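Local coordinates for protein PTHB1 (Homo sapiens, PDB 4YD8) that forms part of the BBSome, a coat complex thought to sort specific membrane proteins to the primary cilium, to which it contributes an N-terminal seven-bladed beta-propeller, at residues 207-212 and 237-242. Residues are numbered along the deposited sequence; the frame is centred on the assembly and turned at random.
Sequences ESYKYQ and LVVDWT
The backbone N of D240 gives its hydrogen to S208 O at 2.7 Å, and W241 O in turn accepts from S208 N at 3.1 Å. Two residues, D240 and W241, are thus set against the single S208, a classic beta bulge; the next pair, E207 with T242, is antiparallel and non-hydrogen-bonded. S208 CB lies over one face of the W241 indole, 3.3 Å from CE2, a CH-pi contact set toward the ring's rim. The S208 hydroxyl, placed anti to the backbone N (chi1 180°), shares a water with D240 OD2. On the other face of the sheet, in the T242 conformer given, a second water joins E207 OE2 to T242 OG1. Beside them the Y209 ring crosses V239 at a slant: V239 CG2 sits over one ring face, 4.0 Å from the centroid, while L237 CD1 comes to 4.0 Å from Y209 CD2. The phenol OH donates to E207 OE1 at 2.6 Å, reaching the carboxylate from 55° out of its plane, which ties the ring to the side chain two residues back along the strand. An alanine in place of Y209 is likely to leave E207 OE1 without this donor and V239 CG2 and L237 CD1 without the ring they pack on. Farther along, a third water links K210 N to V238 O, and the K210 chain passes D240 with its CG; in the conformer given, its ammonium bonds to T194 O. Strand 205-210 is the third strand of a four-stranded propeller blade, hydrogen-bonded along its other side to strand 196-200, and strand 241-244 closes the blade's edge; Y209 and L237 both also touch L214 of helix 211-216, which follows directly.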
loop_
_atom_site.group_PDB
_atom_site.type_symbol
_atom_site.label_atom_id
_atom_site.label_comp_id
_atom_site.label_asym_id
_atom_site.label_seq_id
_atom_site.Cartn_x
_atom_site.Cartn_y
_atom_site.Cartn_z
ATOM N N GLU A 207 0.417 -17.172 -7.183
ATOM C CA GLU A 207 1.168 -18.198 -6.468
ATOM C C GLU A 207 1.258 -17.892 -4.986
ATOM O O GLU A 207 1.444 -16.740 -4.599
ATOM C CB GLU A 207 2.577 -18.317 -7.049
ATOM C CG GLU A 207 2.590 -18.543 -8.538
ATOM C CD GLU A 207 3.983 -18.702 -9.090
ATOM O OE1 GLU A 207 4.938 -18.218 -8.445
ATOM O OE2 GLU A 207 4.127 -19.326 -10.169
ATOM N N SER A 208 1.125 -18.925 -4.163
ATOM C CA SER A 208 1.217 -18.768 -2.721
ATOM C C SER A 208 2.337 -19.662 -2.195
ATOM O O SER A 208 2.347 -20.861 -2.457
ATOM C CB SER A 208 -0.105 -19.126 -2.044
ATOM O OG SER A 208 -0.034 -18.983 -0.633
ATOM N N TYR A 209 3.265 -19.066 -1.454
ATOM C CA TYR A 209 4.389 -19.791 -0.868
ATOM C C TYR A 209 4.358 -19.714 0.654
ATOM O O TYR A 209 4.371 -18.624 1.212
ATOM C CB TYR A 209 5.720 -19.215 -1.357
ATOM C CG TYR A 209 5.936 -19.337 -2.838
ATOM C CD1 TYR A 209 5.514 -18.335 -3.703
ATOM C CD2 TYR A 209 6.562 -20.459 -3.379
ATOM C CE1 TYR A 209 5.705 -18.439 -5.070
ATOM C CE2 TYR A 209 6.755 -20.575 -4.755
ATOM C CZ TYR A 209 6.320 -19.555 -5.593
ATOM O OH TYR A 209 6.501 -19.637 -6.958
ATOM N N LYS A 210 4.340 -20.863 1.320
ATOM C CA LYS A 210 4.387 -20.905 2.778
ATOM C C LYS A 210 5.709 -20.361 3.300
ATOM O O LYS A 210 6.780 -20.717 2.791
ATOM C CB LYS A 210 4.181 -22.332 3.288
ATOM C CG LYS A 210 2.823 -22.928 2.957
ATOM C CD LYS A 210 2.190 -23.575 4.185
ATOM C CE LYS A 210 1.345 -22.577 4.986
ATOM N NZ LYS A 210 2.125 -21.540 5.739
ATOM N N TYR A 211 5.638 -19.500 4.316
ATOM C CA TYR A 211 6.844 -18.926 4.903
ATOM C C TYR A 211 7.844 -19.981 5.384
ATOM O O TYR A 211 9.048 -19.867 5.131
ATOM C CB TYR A 211 6.498 -18.015 6.081
ATOM C CG TYR A 211 7.732 -17.434 6.729
ATOM C CD1 TYR A 211 8.460 -16.440 6.092
ATOM C CD2 TYR A 211 8.173 -17.881 7.963
ATOM C CE1 TYR A 211 9.585 -15.901 6.663
ATOM C CE2 TYR A 211 9.308 -17.341 8.549
ATOM C CZ TYR A 211 10.007 -16.348 7.888
ATOM O OH TYR A 211 11.134 -15.800 8.446
ATOM N N GLN A 212 7.356 -21.002 6.081
ATOM C CA GLN A 212 8.268 -22.007 6.629
ATOM C C GLN A 212 8.895 -22.853 5.527
ATOM O O GLN A 212 10.050 -23.258 5.642
ATOM C CB GLN A 212 7.559 -22.901 7.647
ATOM C CG GLN A 212 7.073 -22.152 8.897
ATOM C CD GLN A 212 8.203 -21.549 9.735
ATOM O OE1 GLN A 212 9.375 -21.910 9.588
ATOM N NE2 GLN A 212 7.847 -20.628 10.624
ATOM N N LEU A 237 12.387 -25.017 -3.357
ATOM C CA LEU A 237 11.235 -24.194 -3.019
ATOM C C LEU A 237 10.023 -24.591 -3.861
ATOM O O LEU A 237 10.044 -24.472 -5.086
ATOM C CB LEU A 237 11.557 -22.714 -3.219
ATOM C CG LEU A 237 10.397 -21.749 -2.977
ATOM C CD1 LEU A 237 9.853 -21.885 -1.563
ATOM C CD2 LEU A 237 10.845 -20.326 -3.246
ATOM N N VAL A 238 8.968 -25.064 -3.202
ATOM C CA VAL A 238 7.771 -25.480 -3.918
ATOM C C VAL A 238 6.580 -24.573 -3.588
ATOM O O VAL A 238 6.397 -24.128 -2.455
ATOM C CB VAL A 238 7.420 -26.959 -3.618
ATOM C CG1 VAL A 238 7.036 -27.148 -2.159
ATOM C CG2 VAL A 238 6.318 -27.457 -4.548
ATOM N N VAL A 239 5.784 -24.281 -4.603
ATOM C CA VAL A 239 4.608 -23.447 -4.414
ATOM C C VAL A 239 3.583 -24.234 -3.591
ATOM O O VAL A 239 3.546 -25.463 -3.654
ATOM C CB VAL A 239 4.029 -23.009 -5.777
ATOM C CG1 VAL A 239 3.233 -24.138 -6.418
ATOM C CG2 VAL A 239 3.191 -21.781 -5.628
ATOM N N ASP A 240 2.786 -23.538 -2.787
ATOM C CA ASP A 240 1.738 -24.192 -2.006
ATOM C C ASP A 240 0.502 -24.415 -2.877
ATOM O O ASP A 240 -0.026 -25.530 -2.974
ATOM C CB ASP A 240 1.383 -23.354 -0.771
ATOM C CG ASP A 240 0.539 -24.120 0.230
ATOM O OD1 ASP A 240 0.821 -25.312 0.451
ATOM O OD2 ASP A 240 -0.398 -23.527 0.802
ATOM N N TRP A 241 0.045 -23.345 -3.516
ATOM C CA TRP A 241 -0.992 -23.464 -4.528
ATOM C C TRP A 241 -0.799 -22.409 -5.612
ATOM O O TRP A 241 -0.082 -21.434 -5.431
ATOM C CB TRP A 241 -2.403 -23.353 -3.908
ATOM C CG TRP A 241 -2.703 -22.102 -3.091
ATOM C CD1 TRP A 241 -2.749 -22.006 -1.727
ATOM C CD2 TRP A 241 -3.048 -20.799 -3.592
ATOM N NE1 TRP A 241 -3.078 -20.729 -1.354
ATOM C CE2 TRP A 241 -3.277 -19.972 -2.476
ATOM C CE3 TRP A 241 -3.173 -20.254 -4.874
ATOM C CZ2 TRP A 241 -3.610 -18.622 -2.598
ATOM C CZ3 TRP A 241 -3.514 -18.915 -4.998
ATOM C CH2 TRP A 241 -3.730 -18.113 -3.861
ATOM N N THR A 242 -1.444 -22.629 -6.750
ATOM C CA THR A 242 -1.357 -21.692 -7.852
ATOM C C THR A 242 -2.730 -21.570 -8.526
ATOM O O THR A 242 -3.546 -22.491 -8.466
ATOM C CB THR A 242 -0.258 -22.127 -8.861
ATOM O OG1 THR A 242 0.025 -21.063 -9.776
ATOM C CG2 THR A 242 -0.669 -23.383 -9.618
HETATM O O HOH W 1 2.530 -21.340 -11.097
HETATM O O HOH W 2 -0.292 -20.979 1.120
HETATM O O HOH W 3 4.884 -23.441 0.018
#